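PDB 6KIA: enoyl-acyl carrier protein reductase from Uncultured bacterium, which probably reduces the double bond of enoyl-acyl carrier protein substrates with NADH in fatty acid synthesis, and is linked to triclosan resistance. Local coordinates for residues Lys111-Asp116 with Ser190-Ser195. Numbering follows the deposited sequence.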
ATOM      1  N   LYS A 111      27.771   0.191  14.803  1.00 36.75           N
ATOM      2  CA  LYS A 111      29.090   0.290  14.175  1.00 44.85           C
ATOM      3  C   LYS A 111      29.366  -0.777  13.110  1.00 42.48           C
ATOM      4  O   LYS A 111      30.156  -0.541  12.192  1.00 43.64           O
ATOM      5  CB  LYS A 111      30.205   0.272  15.226  1.00 54.15           C
ATOM      6  CG  LYS A 111      30.676   1.676  15.597  1.00 65.22           C
ATOM      7  CD  LYS A 111      31.581   1.711  16.818  1.00 71.15           C
ATOM      8  CE  LYS A 111      32.384   3.016  16.851  1.00 76.42           C
ATOM      9  NZ  LYS A 111      31.536   4.238  16.940  1.00 78.49           N
ATOM     10  N   SER A 112      28.762  -1.954  13.235  1.00 34.94           N
ATOM     11  CA  SER A 112      29.207  -3.083  12.419  1.00 36.59           C
ATOM     12  C   SER A 112      28.313  -3.362  11.213  1.00 40.10           C
ATOM     13  O   SER A 112      28.754  -3.993  10.256  1.00 35.52           O
ATOM     14  CB  SER A 112      29.324  -4.351  13.271  1.00 38.99           C
ATOM     15  OG  SER A 112      28.070  -4.953  13.523  1.00 38.62           O
ATOM     16  N   TRP A 113      27.068  -2.893  11.247  1.00 32.75           N
ATOM     17  CA  TRP A 113      26.068  -3.396  10.302  1.00 31.94           C
ATOM     18  C   TRP A 113      26.383  -3.125   8.824  1.00 31.91           C
ATOM     19  O   TRP A 113      26.032  -3.940   7.973  1.00 31.40           O
ATOM     20  CB  TRP A 113      24.680  -2.828  10.631  1.00 28.38           C
ATOM     21  CG  TRP A 113      24.515  -1.374  10.350  1.00 30.89           C
ATOM     22  CD1 TRP A 113      24.719  -0.345  11.219  1.00 32.24           C
ATOM     23  CD2 TRP A 113      24.090  -0.779   9.115  1.00 33.82           C
ATOM     24  NE1 TRP A 113      24.464   0.855  10.598  1.00 31.32           N
ATOM     25  CE2 TRP A 113      24.071   0.616   9.306  1.00 29.08           C
ATOM     26  CE3 TRP A 113      23.720  -1.292   7.862  1.00 28.72           C
ATOM     27  CZ2 TRP A 113      23.704   1.503   8.298  1.00 25.33           C
ATOM     28  CZ3 TRP A 113      23.370  -0.413   6.865  1.00 30.41           C
ATOM     29  CH2 TRP A 113      23.350   0.972   7.088  1.00 31.23           C
ATOM     30  N   GLN A 114      27.055  -2.020   8.504  1.00 29.69           N
ATOM     31  CA  GLN A 114      27.277  -1.683   7.092  1.00 32.61           C
ATOM     32  C   GLN A 114      28.280  -2.636   6.461  1.00 32.97           C
ATOM     33  O   GLN A 114      28.262  -2.860   5.242  1.00 37.55           O
ATOM     34  CB  GLN A 114      27.787  -0.252   6.917  1.00 29.22           C
ATOM     35  CG  GLN A 114      26.731   0.811   6.982  1.00 29.48           C
ATOM     36  CD  GLN A 114      27.155   2.107   6.313  1.00 37.74           C
ATOM     37  OE1 GLN A 114      27.512   2.129   5.137  1.00 38.78           O
ATOM     38  NE2 GLN A 114      27.129   3.195   7.073  1.00 48.02           N
ATOM     39  N   ASP A 115      29.127  -3.212   7.299  1.00 33.16           N
ATOM     40  CA  ASP A 115      30.185  -4.070   6.814  1.00 37.20           C
ATOM     41  C   ASP A 115      29.918  -5.545   7.102  1.00 36.11           C
ATOM     42  O   ASP A 115      30.624  -6.411   6.576  1.00 30.49           O
ATOM     43  CB  ASP A 115      31.503  -3.645   7.460  1.00 45.09           C
ATOM     44  CG  ASP A 115      32.010  -2.316   6.929  1.00 50.39           C
ATOM     45  OD1 ASP A 115      31.842  -2.042   5.723  1.00 44.45           O
ATOM     46  OD2 ASP A 115      32.573  -1.540   7.729  1.00 60.92           O
ATOM     47  N   ASP A 116      28.913  -5.836   7.934  1.00 30.78           N
ATOM     48  CA  ASP A 116      28.578  -7.235   8.257  1.00 31.51           C
ATOM     49  C   ASP A 116      28.088  -7.989   7.031  1.00 25.85           C
ATOM     50  O   ASP A 116      27.325  -7.461   6.221  1.00 33.05           O
ATOM     51  CB  ASP A 116      27.527  -7.313   9.371  1.00 26.96           C
ATOM     52  CG  ASP A 116      28.118  -7.115  10.766  1.00 35.29           C
ATOM     53  OD1 ASP A 116      29.341  -7.305  10.955  1.00 32.22           O
ATOM     54  OD2 ASP A 116      27.346  -6.768  11.686  1.00 41.68           O
ATOM     55  N   SER A 190      21.112   4.490  -0.007  1.00 30.74           N
ATOM     56  CA  SER A 190      22.140   3.665  -0.634  1.00 33.20           C
ATOM     57  C   SER A 190      22.990   2.923   0.387  1.00 32.04           C
ATOM     58  O   SER A 190      23.418   1.792   0.134  1.00 30.48           O
ATOM     59  CB  SER A 190      23.027   4.523  -1.531  1.00 35.61           C
ATOM     60  OG  SER A 190      22.326   4.862  -2.713  1.00 46.11           O
ATOM     61  N   ALA A 191      23.258   3.561   1.524  1.00 28.46           N
ATOM     62  CA  ALA A 191      24.039   2.924   2.588  1.00 28.96           C
ATOM     63  C   ALA A 191      23.343   1.653   3.088  1.00 27.44           C
ATOM     64  O   ALA A 191      23.979   0.616   3.318  1.00 30.01           O
ATOM     65  CB  ALA A 191      24.278   3.902   3.743  1.00 27.42           C
ATOM     66  N   LEU A 192      22.026   1.729   3.258  1.00 22.47           N
ATOM     67  CA  LEU A 192      21.277   0.545   3.642  1.00 24.51           C
ATOM     68  C   LEU A 192      21.271  -0.480   2.518  1.00 25.43           C
ATOM     69  O   LEU A 192      21.553  -1.667   2.732  1.00 27.12           O
ATOM     70  CB  LEU A 192      19.828   0.904   4.000  1.00 28.70           C
ATOM     71  CG  LEU A 192      18.931  -0.290   4.332  1.00 26.30           C
ATOM     72  CD1 LEU A 192      19.454  -1.057   5.529  1.00 31.53           C
ATOM     73  CD2 LEU A 192      17.473   0.156   4.552  1.00 27.59           C
ATOM     74  N   LEU A 193      20.906  -0.032   1.321  1.00 27.68           N
ATOM     75  CA  LEU A 193      20.658  -0.983   0.234  1.00 32.68           C
ATOM     76  C   LEU A 193      21.932  -1.711  -0.227  1.00 32.11           C
ATOM     77  O   LEU A 193      21.854  -2.833  -0.731  1.00 34.28           O
ATOM     78  CB  LEU A 193      19.978  -0.283  -0.947  1.00 32.77           C
ATOM     79  CG  LEU A 193      18.546   0.219  -0.698  1.00 40.70           C
ATOM     80  CD1 LEU A 193      17.779   0.323  -2.001  1.00 40.94           C
ATOM     81  CD2 LEU A 193      17.789  -0.666   0.293  1.00 33.88           C
ATOM     82  N   ASN A 194      23.096  -1.092  -0.050  1.00 27.24           N
ATOM     83  CA  ASN A 194      24.349  -1.745  -0.446  1.00 28.42           C
ATOM     84  C   ASN A 194      24.880  -2.725   0.596  1.00 32.51           C
ATOM     85  O   ASN A 194      25.744  -3.564   0.300  1.00 35.89           O
ATOM     86  CB  ASN A 194      25.426  -0.709  -0.747  1.00 28.24           C
ATOM     87  CG  ASN A 194      25.098   0.150  -1.951  1.00 37.67           C
ATOM     88  OD1 ASN A 194      24.401  -0.285  -2.867  1.00 41.38           O
ATOM     89  ND2 ASN A 194      25.611   1.379  -1.957  1.00 39.54           N
ATOM     90  N   SER A 195      24.384  -2.630   1.821  1.00 25.63           N
ATOM     91  CA  SER A 195      24.790  -3.576   2.852  1.00 22.30           C
ATOM     92  C   SER A 195      24.093  -4.936   2.672  1.00 24.70           C
ATOM     93  O   SER A 195      23.064  -5.021   1.997  1.00 24.92           O
ATOM     94  CB  SER A 195      24.484  -3.016   4.241  1.00 30.45           C
ATOM     95  OG  SER A 195      23.076  -2.967   4.456  1.00 30.30           O
TER
HETATM   96  O   HOH W   1      26.561   0.394   2.924  1.00 35.94           O
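W113 lays the rim of its indole against A191, L192 and S195, where CZ3 lies 3.5 Å from S195 OG, the hydroxyl sitting at the ring edge and in its plane. The same edge runs against L192: its backbone CA lies near the ring plane, and its CD1 makes an apolar contact with W113 CZ3 at 4.2 Å, whereas the carbonyl O of A191 approaches obliquely. With CG set between the backbone N and the carbonyl carbon (chi1 70°), the six-membered ring of W113 reaches the helix although its CB does not aim there. Q114 CG rests on one face of the W113 indole, 3.2 Å above the plane and offset toward the rim near CZ2 and CH2. Beyond that point the Q114 chain runs extended, bringing OE1 3.9 Å from A191 CB. A water bridges the segments here, donating to Q114 OE1 and to A191 O, the latter at 2.6 Å. S195 OG is held by its own chain, donating to L192 O over 2.6 Å and accepting from G198 N as the N-cap of helix 196-219; L192 O also takes the backbone N of S195. I174 of helix 169-180, L187 and L197 of helix 196-219 also touch the indole. A tryptophan from the loop between helices 101-105 and 120-146 is thus packed against a helix-to-helix junction, where helix 189-194 is followed by the serine-capped start of helix 196-219.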